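Local coordinates for inosine-uridine preferring nucleoside hydrolase family protein (Bacillus anthracis, PDB 2C40), which belongs to the inosine-uridine preferring nucleoside hydrolase family and holds a calcium ion and alpha-D-ribofuranose in a pocket of its alpha/beta fold, at residues A[120-125]-A[129-134]; A[133-136]-A[141-144]; A[146-151]-A[182-187]. All blocks are in the same frame, centred on the assembly; numbering follows the deposited sequence.

Interaction 1: A[120-125]-A[129-134]. With CA (calcium ion), chain C.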
ATOM      1  N   THR A 120      15.570   9.202  31.322  1.00 43.37           N
ATOM      2  CA  THR A 120      14.679   9.171  30.156  1.00 43.34           C
ATOM      3  C   THR A 120      13.888   7.869  30.075  1.00 43.04           C
ATOM      4  O   THR A 120      14.385   6.831  30.463  1.00 42.33           O
ATOM      5  CB  THR A 120      15.326   9.607  28.786  1.00 43.46           C
ATOM      6  OG1 THR A 120      15.040   8.668  27.728  1.00 45.64           O
ATOM      7  CG2 THR A 120      16.772   9.869  28.885  1.00 41.79           C
ATOM      8  N   THR A 121      12.640   7.976  29.619  1.00 42.60           N
ATOM      9  CA  THR A 121      11.823   6.813  29.319  1.00 42.72           C
ATOM     10  C   THR A 121      12.168   6.245  27.935  1.00 42.49           C
ATOM     11  O   THR A 121      12.146   6.966  26.942  1.00 43.07           O
ATOM     12  CB  THR A 121      10.326   7.147  29.358  1.00 42.40           C
ATOM     13  OG1 THR A 121       9.991   7.600  30.654  1.00 42.93           O
ATOM     14  CG2 THR A 121       9.439   5.899  29.058  1.00 42.56           C
ATOM     15  N   LEU A 122      12.451   4.939  27.877  1.00 42.33           N
ATOM     16  CA  LEU A 122      12.719   4.228  26.626  1.00 42.21           C
ATOM     17  C   LEU A 122      11.451   3.604  26.099  1.00 42.27           C
ATOM     18  O   LEU A 122      10.719   2.934  26.834  1.00 41.84           O
ATOM     19  CB  LEU A 122      13.722   3.105  26.846  1.00 42.59           C
ATOM     20  CG  LEU A 122      15.075   3.461  27.399  1.00 43.17           C
ATOM     21  CD1 LEU A 122      15.859   2.148  27.505  1.00 45.07           C
ATOM     22  CD2 LEU A 122      15.779   4.450  26.496  1.00 44.90           C
ATOM     23  N   LEU A 123      11.164   3.886  24.842  1.00 42.66           N
ATOM     24  CA  LEU A 123      10.008   3.404  24.170  1.00 42.76           C
ATOM     25  C   LEU A 123      10.525   2.610  22.958  1.00 42.78           C
ATOM     26  O   LEU A 123      11.127   3.190  22.052  1.00 42.65           O
ATOM     27  CB  LEU A 123       9.207   4.604  23.681  1.00 44.09           C
ATOM     28  CG  LEU A 123       7.733   4.461  23.325  1.00 43.65           C
ATOM     29  CD1 LEU A 123       7.394   5.411  22.220  1.00 44.90           C
ATOM     30  CD2 LEU A 123       7.273   3.079  23.021  1.00 44.76           C
ATOM     31  N   PHE A 124      10.318   1.289  22.977  1.00 41.89           N
ATOM     32  CA  PHE A 124      10.730   0.415  21.901  1.00 41.12           C
ATOM     33  C   PHE A 124       9.478  -0.274  21.332  1.00 42.19           C
ATOM     34  O   PHE A 124       8.748  -1.019  22.045  1.00 40.64           O
ATOM     35  CB  PHE A 124      11.740  -0.616  22.380  1.00 40.43           C
ATOM     36  CG  PHE A 124      13.154  -0.097  22.495  1.00 38.42           C
ATOM     37  CD1 PHE A 124      13.453   1.007  23.267  1.00 39.94           C
ATOM     38  CD2 PHE A 124      14.192  -0.687  21.800  1.00 40.76           C
ATOM     39  CE1 PHE A 124      14.769   1.513  23.375  1.00 37.26           C
ATOM     40  CE2 PHE A 124      15.506  -0.198  21.921  1.00 36.40           C
ATOM     41  CZ  PHE A 124      15.761   0.924  22.702  1.00 37.02           C
ATOM     42  N   THR A 125       9.267  -0.050  20.022  1.00 42.46           N
ATOM     43  CA  THR A 125       8.182  -0.628  19.319  1.00 42.24           C
ATOM     44  C   THR A 125       8.596  -1.651  18.237  1.00 42.71           C
ATOM     45  O   THR A 125       7.725  -2.224  17.603  1.00 42.31           O
ATOM     46  CB  THR A 125       7.207   0.438  18.755  1.00 42.44           C
ATOM     47  OG1 THR A 125       7.842   1.304  17.795  1.00 41.17           O
ATOM     48  CG2 THR A 125       6.622   1.241  19.875  1.00 42.94           C
ATOM     49  N   THR A 129      17.143  -5.334  20.300  1.00 43.02           N
ATOM     50  CA  THR A 129      18.588  -5.564  20.150  1.00 42.58           C
ATOM     51  C   THR A 129      19.476  -4.313  20.228  1.00 42.58           C
ATOM     52  O   THR A 129      20.582  -4.405  20.776  1.00 40.73           O
ATOM     53  CB  THR A 129      18.980  -6.591  19.036  1.00 43.90           C
ATOM     54  OG1 THR A 129      20.106  -6.154  18.231  1.00 45.68           O
ATOM     55  CG2 THR A 129      17.851  -7.062  18.251  1.00 40.69           C
ATOM     56  N   ASP A 130      18.976  -3.138  19.810  1.00 42.09           N
ATOM     57  CA  ASP A 130      19.778  -1.896  20.027  1.00 42.69           C
ATOM     58  C   ASP A 130      19.977  -1.603  21.532  1.00 42.32           C
ATOM     59  O   ASP A 130      21.030  -1.070  21.952  1.00 42.82           O
ATOM     60  CB  ASP A 130      19.157  -0.651  19.356  1.00 42.39           C
ATOM     61  CG  ASP A 130      19.276  -0.646  17.823  1.00 44.35           C
ATOM     62  OD1 ASP A 130      20.244  -1.192  17.254  1.00 42.10           O
ATOM     63  OD2 ASP A 130      18.374  -0.045  17.180  1.00 47.16           O
ATOM     64  N   LEU A 131      18.965  -1.915  22.345  1.00 41.50           N
ATOM     65  CA  LEU A 131      19.092  -1.772  23.793  1.00 41.36           C
ATOM     66  C   LEU A 131      19.965  -2.849  24.468  1.00 41.27           C
ATOM     67  O   LEU A 131      20.737  -2.557  25.378  1.00 42.61           O
ATOM     68  CB  LEU A 131      17.706  -1.696  24.451  1.00 40.55           C
ATOM     69  CG  LEU A 131      17.622  -1.609  25.987  1.00 40.76           C
ATOM     70  CD1 LEU A 131      18.278  -0.361  26.552  1.00 40.18           C
ATOM     71  CD2 LEU A 131      16.182  -1.696  26.455  1.00 38.29           C
ATOM     72  N   ALA A 132      19.796  -4.100  24.100  1.00 41.66           N
ATOM     73  CA  ALA A 132      20.639  -5.181  24.619  1.00 41.92           C
ATOM     74  C   ALA A 132      22.080  -4.820  24.442  1.00 41.86           C
ATOM     75  O   ALA A 132      22.922  -4.950  25.351  1.00 42.71           O
ATOM     76  CB  ALA A 132      20.315  -6.489  23.845  1.00 41.32           C
ATOM     77  N   ARG A 133      22.355  -4.349  23.243  1.00 42.04           N
ATOM     78  CA  ARG A 133      23.689  -3.980  22.818  1.00 42.90           C
ATOM     79  C   ARG A 133      24.249  -2.770  23.569  1.00 41.28           C
ATOM     80  O   ARG A 133      25.371  -2.807  23.979  1.00 40.96           O
ATOM     81  CB  ARG A 133      23.650  -3.747  21.317  1.00 43.37           C
ATOM     82  CG  ARG A 133      24.973  -3.760  20.676  1.00 47.49           C
ATOM     83  CD  ARG A 133      24.976  -4.669  19.400  1.00 47.39           C
ATOM     84  NE  ARG A 133      24.297  -4.021  18.313  1.00 46.20           N
ATOM     85  CZ  ARG A 133      24.895  -3.454  17.267  1.00 44.79           C
ATOM     86  NH1 ARG A 133      26.221  -3.479  17.097  1.00 42.09           N
ATOM     87  NH2 ARG A 133      24.132  -2.891  16.341  1.00 41.64           N
ATOM     88  N   ALA A 134      23.437  -1.733  23.730  1.00 40.90           N
ATOM     89  CA  ALA A 134      23.706  -0.564  24.572  1.00 41.17           C
ATOM     90  C   ALA A 134      24.092  -0.967  25.986  1.00 41.03           C
ATOM     91  O   ALA A 134      25.099  -0.521  26.525  1.00 40.77           O
ATOM     92  CB  ALA A 134      22.437   0.355  24.627  1.00 41.14           C
TER
HETATM   93 CA    CA C1311       6.939  -2.312  15.212  1.00 31.23          CA
HETATM   94  O   HOH W   1       7.803  -4.619  15.025  1.00 26.66           O
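L122 and F124 both start toward the helix and meet L131 there, their first torsions placing CG beside the backbone N, opposite the carbonyl carbon (chi1 -58° in L122). L131 answers with CG anti to its N (chi1 177°), which carries its two methyls to L122 while CB lies against the CE2-CZ side of the phenyl ring, obliquely to it. The leucines touch through one branch each, L122 CD1 lying 3.6 Å from L131 CD1, with L131 CD2 slightly farther from the same methyl. On the ring, F124 CE2 and CZ each lie 3.7 Å from L131 CB. D130 CB lies near the ring plane, at its edge, 4.5 Å from F124 CE2. The carboxylate of D130 is directed elsewhere, its OD1 accepting hydrogen bonds from S65 and S67. L109 of helix 105-115 also packs on L122. The strand 120-124 and helix 129-134 axes approach to 10.6 Å and run at 138° to each other. Just past the strand, T125 O binds the calcium ion at 2.5 Å, alongside D9, D14 and D247. With no hydrogen bond joining the two segments, their contact is apolar and buried, and the polar groups look elsewhere: D130 to the serines, the backbone carbonyl of T125 to the metal.

Interaction 2: A[133-136]-A[141-144]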
ATOM      1  N   ARG A 133      22.355  -4.349  23.243  1.00 42.04           N
ATOM      2  CA  ARG A 133      23.689  -3.980  22.818  1.00 42.90           C
ATOM      3  C   ARG A 133      24.249  -2.770  23.569  1.00 41.28           C
ATOM      4  O   ARG A 133      25.371  -2.807  23.979  1.00 40.96           O
ATOM      5  CB  ARG A 133      23.650  -3.747  21.317  1.00 43.37           C
ATOM      6  CG  ARG A 133      24.973  -3.760  20.676  1.00 47.49           C
ATOM      7  CD  ARG A 133      24.976  -4.669  19.400  1.00 47.39           C
ATOM      8  NE  ARG A 133      24.297  -4.021  18.313  1.00 46.20           N
ATOM      9  CZ  ARG A 133      24.895  -3.454  17.267  1.00 44.79           C
ATOM     10  NH1 ARG A 133      26.221  -3.479  17.097  1.00 42.09           N
ATOM     11  NH2 ARG A 133      24.132  -2.891  16.341  1.00 41.64           N
ATOM     12  N   ALA A 134      23.437  -1.733  23.730  1.00 40.90           N
ATOM     13  CA  ALA A 134      23.706  -0.564  24.572  1.00 41.17           C
ATOM     14  C   ALA A 134      24.092  -0.967  25.986  1.00 41.03           C
ATOM     15  O   ALA A 134      25.099  -0.521  26.525  1.00 40.77           O
ATOM     16  CB  ALA A 134      22.437   0.355  24.627  1.00 41.14           C
ATOM     17  N   LEU A 135      23.302  -1.867  26.544  1.00 41.76           N
ATOM     18  CA  LEU A 135      23.518  -2.378  27.897  1.00 42.17           C
ATOM     19  C   LEU A 135      24.778  -3.211  28.029  1.00 42.90           C
ATOM     20  O   LEU A 135      25.531  -3.096  29.007  1.00 42.41           O
ATOM     21  CB  LEU A 135      22.314  -3.207  28.303  1.00 42.08           C
ATOM     22  CG  LEU A 135      21.038  -2.373  28.500  1.00 42.28           C
ATOM     23  CD1 LEU A 135      19.854  -3.296  28.456  1.00 43.05           C
ATOM     24  CD2 LEU A 135      21.093  -1.602  29.846  1.00 44.07           C
ATOM     25  N   TYR A 136      25.040  -4.024  27.023  1.00 44.19           N
ATOM     26  CA  TYR A 136      26.249  -4.845  27.037  1.00 44.85           C
ATOM     27  C   TYR A 136      27.516  -3.963  27.081  1.00 44.29           C
ATOM     28  O   TYR A 136      28.409  -4.199  27.866  1.00 43.33           O
ATOM     29  CB  TYR A 136      26.250  -5.831  25.877  1.00 45.83           C
ATOM     30  CG  TYR A 136      27.539  -6.558  25.829  1.00 49.37           C
ATOM     31  CD1 TYR A 136      28.492  -6.260  24.826  1.00 50.51           C
ATOM     32  CD2 TYR A 136      27.883  -7.482  26.827  1.00 50.93           C
ATOM     33  CE1 TYR A 136      29.720  -6.900  24.793  1.00 51.11           C
ATOM     34  CE2 TYR A 136      29.137  -8.135  26.787  1.00 51.32           C
ATOM     35  CZ  TYR A 136      30.041  -7.835  25.761  1.00 50.22           C
ATOM     36  OH  TYR A 136      31.303  -8.430  25.692  1.00 53.72           O
ATOM     37  N   ILE A 141      24.135   2.902  31.898  1.00 42.41           N
ATOM     38  CA  ILE A 141      22.912   3.429  31.329  1.00 43.54           C
ATOM     39  C   ILE A 141      21.620   3.037  32.104  1.00 43.65           C
ATOM     40  O   ILE A 141      20.628   3.778  32.116  1.00 43.25           O
ATOM     41  CB  ILE A 141      22.878   2.951  29.858  1.00 43.88           C
ATOM     42  CG1 ILE A 141      22.846   4.128  28.922  1.00 45.54           C
ATOM     43  CG2 ILE A 141      21.911   1.796  29.586  1.00 45.07           C
ATOM     44  CD1 ILE A 141      24.207   4.493  28.501  1.00 45.68           C
ATOM     45  N   GLU A 142      21.653   1.909  32.806  1.00 43.69           N
ATOM     46  CA  GLU A 142      20.585   1.602  33.762  1.00 44.65           C
ATOM     47  C   GLU A 142      20.271   2.802  34.666  1.00 44.37           C
ATOM     48  O   GLU A 142      19.119   3.055  34.972  1.00 45.26           O
ATOM     49  CB  GLU A 142      20.980   0.442  34.665  1.00 45.33           C
ATOM     50  CG  GLU A 142      21.029  -0.874  33.924  1.00 47.80           C
ATOM     51  CD  GLU A 142      21.421  -2.025  34.835  1.00 49.30           C
ATOM     52  OE1 GLU A 142      21.878  -1.782  35.979  1.00 48.36           O
ATOM     53  OE2 GLU A 142      21.271  -3.178  34.383  1.00 51.95           O
ATOM     54  N   ASN A 143      21.307   3.537  35.069  1.00 43.80           N
ATOM     55  CA  ASN A 143      21.162   4.719  35.913  1.00 43.94           C
ATOM     56  C   ASN A 143      20.383   5.848  35.276  1.00 43.74           C
ATOM     57  O   ASN A 143      19.854   6.691  35.992  1.00 43.63           O
ATOM     58  CB  ASN A 143      22.530   5.302  36.276  1.00 43.37           C
ATOM     59  CG  ASN A 143      23.392   4.333  37.047  1.00 45.42           C
ATOM     60  OD1 ASN A 143      22.899   3.308  37.523  1.00 48.34           O
ATOM     61  ND2 ASN A 143      24.688   4.657  37.191  1.00 44.04           N
ATOM     62  N   LYS A 144      20.342   5.903  33.947  1.00 43.65           N
ATOM     63  CA  LYS A 144      19.607   6.957  33.242  1.00 43.19           C
ATOM     64  C   LYS A 144      18.255   6.522  32.654  1.00 42.98           C
ATOM     65  O   LYS A 144      17.583   7.311  31.974  1.00 42.71           O
ATOM     66  CB  LYS A 144      20.486   7.555  32.145  1.00 43.79           C
ATOM     67  CG  LYS A 144      21.763   8.202  32.670  1.00 45.07           C
ATOM     68  CD  LYS A 144      21.553   9.339  33.674  1.00 46.55           C
ATOM     69  CE  LYS A 144      21.133  10.619  32.995  1.00 49.04           C
ATOM     70  NZ  LYS A 144      22.304  11.359  32.429  1.00 49.62           N
TER
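L135 reaches I141 with one of its two methyls. From CB the side chain leaves the helix with CG beside the backbone N (chi1 -68°), and CB and CG themselves make no close approach to the 141-144 segment. At the fork the branches part: CD2 carries the contact, whereas CD1 turns to the side of V184 and A187. CD2 of L135 meets CG2 of I141 at 3.5 Å, the two side chains lying at a slant to one another. The same methyl also lies 4.1 Å from E142 CG, and here the chains cross at about a right angle. E142 is extended beyond that methylene, so its aliphatic part borders the leucine while the carboxylate continues to the backbone of N188, whose N bonds to E142 OE2. I141 also touches I110, L113 and L114 of helix 105-115, and L135 touches I189. Within the 141-144 segment, K144 N bonds to I141 O at 2.8 Å, the i to i+3 spacing of a 3-10 turn. This turn belongs to the beta-alpha-beta unit of strand 120-124, helix 129-137 and strand 145-151, where it leads the chain from the helix into the second strand.

Interaction 3: A[146-151]-A[182-187]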
ATOM      1  N   LYS A 146      14.525   5.645  33.213  1.00 43.08           N
ATOM      2  CA  LYS A 146      13.363   5.773  34.088  1.00 42.97           C
ATOM      3  C   LYS A 146      12.594   4.482  34.019  1.00 43.03           C
ATOM      4  O   LYS A 146      12.293   3.855  35.013  1.00 42.80           O
ATOM      5  CB  LYS A 146      12.463   6.921  33.609  1.00 43.37           C
ATOM      6  CG  LYS A 146      11.279   7.217  34.566  1.00 44.39           C
ATOM      7  CD  LYS A 146      11.269   8.653  34.976  1.00 47.80           C
ATOM      8  N   ARG A 147      12.306   4.057  32.803  1.00 43.94           N
ATOM      9  CA  ARG A 147      11.723   2.750  32.575  1.00 44.53           C
ATOM     10  C   ARG A 147      11.759   2.470  31.076  1.00 43.07           C
ATOM     11  O   ARG A 147      12.027   3.368  30.258  1.00 41.62           O
ATOM     12  CB  ARG A 147      10.276   2.696  33.117  1.00 44.43           C
ATOM     13  CG  ARG A 147       9.376   3.657  32.392  1.00 46.94           C
ATOM     14  CD  ARG A 147       8.018   3.858  33.016  1.00 48.96           C
ATOM     15  NE  ARG A 147       7.822   5.201  33.573  1.00 55.38           N
ATOM     16  CZ  ARG A 147       7.483   6.328  32.908  1.00 56.32           C
ATOM     17  NH1 ARG A 147       7.316   6.373  31.575  1.00 56.41           N
ATOM     18  NH2 ARG A 147       7.299   7.452  33.627  1.00 55.59           N
ATOM     19  N   LEU A 148      11.509   1.207  30.756  1.00 42.41           N
ATOM     20  CA  LEU A 148      11.334   0.739  29.374  1.00 42.02           C
ATOM     21  C   LEU A 148       9.841   0.460  29.189  1.00 40.35           C
ATOM     22  O   LEU A 148       9.271  -0.275  29.946  1.00 37.75           O
ATOM     23  CB  LEU A 148      12.133  -0.575  29.178  1.00 41.63           C
ATOM     24  CG  LEU A 148      12.593  -1.112  27.819  1.00 43.54           C
ATOM     25  CD1 LEU A 148      12.706  -2.670  27.797  1.00 44.04           C
ATOM     26  CD2 LEU A 148      11.870  -0.622  26.656  1.00 42.99           C
ATOM     27  N   VAL A 149       9.253   1.036  28.153  1.00 40.69           N
ATOM     28  CA  VAL A 149       7.962   0.614  27.649  1.00 40.56           C
ATOM     29  C   VAL A 149       8.192  -0.059  26.316  1.00 40.35           C
ATOM     30  O   VAL A 149       8.739   0.514  25.412  1.00 41.31           O
ATOM     31  CB  VAL A 149       6.956   1.784  27.530  1.00 40.47           C
ATOM     32  CG1 VAL A 149       5.539   1.262  27.212  1.00 39.66           C
ATOM     33  CG2 VAL A 149       6.944   2.573  28.858  1.00 40.30           C
ATOM     34  N   TRP A 150       7.771  -1.311  26.229  1.00 40.58           N
ATOM     35  CA  TRP A 150       8.038  -2.152  25.086  1.00 40.26           C
ATOM     36  C   TRP A 150       6.783  -2.883  24.618  1.00 40.06           C
ATOM     37  O   TRP A 150       6.030  -3.470  25.408  1.00 38.85           O
ATOM     38  CB  TRP A 150       9.157  -3.152  25.433  1.00 40.79           C
ATOM     39  CG  TRP A 150       9.595  -4.064  24.307  1.00 40.03           C
ATOM     40  CD1 TRP A 150       9.933  -3.709  23.011  1.00 39.75           C
ATOM     41  CD2 TRP A 150       9.724  -5.476  24.383  1.00 40.66           C
ATOM     42  NE1 TRP A 150      10.254  -4.819  22.293  1.00 40.15           N
ATOM     43  CE2 TRP A 150      10.144  -5.923  23.103  1.00 38.92           C
ATOM     44  CE3 TRP A 150       9.525  -6.413  25.409  1.00 39.49           C
ATOM     45  CZ2 TRP A 150      10.377  -7.270  22.815  1.00 40.20           C
ATOM     46  CZ3 TRP A 150       9.743  -7.762  25.127  1.00 40.69           C
ATOM     47  CH2 TRP A 150      10.150  -8.177  23.824  1.00 41.06           C
ATOM     48  N   MET A 151       6.603  -2.844  23.299  1.00 40.87           N
ATOM     49  CA  MET A 151       5.707  -3.718  22.599  1.00 40.21           C
ATOM     50  C   MET A 151       6.411  -5.042  22.349  1.00 40.23           C
ATOM     51  O   MET A 151       7.303  -5.177  21.504  1.00 41.57           O
ATOM     52  CB  MET A 151       5.258  -3.088  21.270  1.00 40.33           C
ATOM     53  CG  MET A 151       3.966  -3.773  20.673  1.00 42.01           C
ATOM     54  SD  MET A 151       4.169  -5.437  19.953  1.00 43.69           S
ATOM     55  CE  MET A 151       2.910  -6.332  20.806  1.00 43.26           C
ATOM     56  N   ALA A 182      16.284 -11.504  26.648  1.00 41.40           N
ATOM     57  CA  ALA A 182      16.944 -12.059  27.828  1.00 41.92           C
ATOM     58  C   ALA A 182      17.880 -11.062  28.517  1.00 42.40           C
ATOM     59  O   ALA A 182      17.783 -10.865  29.728  1.00 42.47           O
ATOM     60  CB  ALA A 182      17.665 -13.326  27.466  1.00 41.55           C
ATOM     61  N   ARG A 183      18.764 -10.439  27.751  1.00 42.99           N
ATOM     62  CA  ARG A 183      19.665  -9.374  28.244  1.00 43.90           C
ATOM     63  C   ARG A 183      18.944  -8.180  28.898  1.00 43.47           C
ATOM     64  O   ARG A 183      19.358  -7.649  29.957  1.00 42.65           O
ATOM     65  CB  ARG A 183      20.354  -8.772  27.074  1.00 44.08           C
ATOM     66  CG  ARG A 183      21.671  -9.234  26.868  1.00 50.59           C
ATOM     67  CD  ARG A 183      22.693  -8.201  27.365  1.00 55.98           C
ATOM     68  NE  ARG A 183      23.901  -8.953  27.680  1.00 59.54           N
ATOM     69  CZ  ARG A 183      24.600  -9.644  26.791  1.00 59.30           C
ATOM     70  NH1 ARG A 183      24.259  -9.632  25.510  1.00 60.48           N
ATOM     71  NH2 ARG A 183      25.670 -10.324  27.181  1.00 59.24           N
ATOM     72  N   VAL A 184      17.893  -7.714  28.226  1.00 43.21           N
ATOM     73  CA  VAL A 184      17.097  -6.602  28.774  1.00 43.33           C
ATOM     74  C   VAL A 184      16.441  -7.099  30.059  1.00 43.28           C
ATOM     75  O   VAL A 184      16.478  -6.425  31.115  1.00 44.72           O
ATOM     76  CB  VAL A 184      16.069  -6.086  27.777  1.00 43.61           C
ATOM     77  CG1 VAL A 184      15.108  -5.118  28.445  1.00 44.41           C
ATOM     78  CG2 VAL A 184      16.770  -5.435  26.577  1.00 44.20           C
ATOM     79  N   TRP A 185      15.910  -8.314  30.012  1.00 43.10           N
ATOM     80  CA  TRP A 185      15.269  -8.893  31.181  1.00 43.35           C
ATOM     81  C   TRP A 185      16.236  -9.028  32.372  1.00 43.62           C
ATOM     82  O   TRP A 185      15.785  -8.924  33.507  1.00 42.75           O
ATOM     83  CB  TRP A 185      14.676 -10.259  30.874  1.00 43.06           C
ATOM     84  CG  TRP A 185      13.167 -10.375  30.765  1.00 44.42           C
ATOM     85  CD1 TRP A 185      12.370 -11.253  31.453  1.00 44.08           C
ATOM     86  CD2 TRP A 185      12.290  -9.639  29.909  1.00 44.03           C
ATOM     87  NE1 TRP A 185      11.080 -11.114  31.084  1.00 43.81           N
ATOM     88  CE2 TRP A 185      10.994 -10.136  30.128  1.00 43.47           C
ATOM     89  CE3 TRP A 185      12.475  -8.608  28.975  1.00 43.63           C
ATOM     90  CZ2 TRP A 185       9.890  -9.647  29.455  1.00 40.91           C
ATOM     91  CZ3 TRP A 185      11.375  -8.103  28.340  1.00 43.51           C
ATOM     92  CH2 TRP A 185      10.096  -8.623  28.579  1.00 43.71           C
ATOM     93  N   GLU A 186      17.529  -9.236  32.138  1.00 42.88           N
ATOM     94  CA  GLU A 186      18.436  -9.338  33.258  1.00 44.48           C
ATOM     95  C   GLU A 186      18.841  -7.953  33.801  1.00 43.91           C
ATOM     96  O   GLU A 186      19.279  -7.863  34.929  1.00 45.29           O
ATOM     97  CB  GLU A 186      19.649 -10.236  32.952  1.00 43.71           C
ATOM     98  CG  GLU A 186      20.483  -9.795  31.785  1.00 47.97           C
ATOM     99  CD  GLU A 186      21.786 -10.609  31.635  1.00 48.19           C
ATOM    100  OE1 GLU A 186      22.772 -10.339  32.372  1.00 53.58           O
ATOM    101  OE2 GLU A 186      21.824 -11.489  30.761  1.00 55.66           O
ATOM    102  N   ALA A 187      18.693  -6.889  33.023  1.00 43.89           N
ATOM    103  CA  ALA A 187      19.048  -5.543  33.500  1.00 43.82           C
ATOM    104  C   ALA A 187      18.183  -5.102  34.694  1.00 43.69           C
ATOM    105  O   ALA A 187      17.001  -5.497  34.847  1.00 42.84           O
ATOM    106  CB  ALA A 187      18.924  -4.511  32.369  1.00 43.95           C
TER
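W150 and W185 meet rim to rim, with their six-membered rings nearly perpendicular: the planes stand at 82° and the centroids are 5.8 Å apart. Neither ring lies over the face of the other, so this is not a stack. CH2 of W185 comes in at the edge of W150, near its plane, with W150 CZ3 and W185 CH2 3.6 Å apart; W185 CZ3 is equally near that carbon. W150 points to the helix with CG anti to its backbone N (chi1 -177°), and its NE1 is held by a hydrogen bond to the carbonyl of G126, which should restrict rotation of the indole. Two residues earlier on the same side of the strand, L148 crosses V184 at about a right angle. Only one methyl from each takes part, L148 CD1 and V184 CG1, at a tight 3.5 Å. F124 of the neighbouring strand and L128 touch both L148 and W150, adding to the apolar layer. On the other side of the strand M151 contacts alpha-D-ribofuranose, and its carbonyl bonds to N173. Strand 145-151 is one of six parallel strands ordered 3-2-1-4-5-6 across the sheet, as in Rossmann-like folds, and it runs with its C-terminal end at the ligand pocket.

From the N terminus, strand 120-124 enters first, and interaction 1 closes the short loop of three residues into helix 129-137. Interaction 2 begins on that helix, sharing R133 and A134 with interaction 1, and closes the turn that leads to strand 145-151. That strand pairs in parallel beside 120-124, where L122 exchanges backbone hydrogen bonds with R147 and V149, and T120 N bonds to K144 O. Interaction 3 then closes a longer excursion of 30 residues, bringing helix 178-186 back onto the strand. Interactions 1 and 2 thus overlap at their shared residues, interaction 3 follows both, and none is nested. Together they fasten two neighbouring strands and two helices on one side of the sheet.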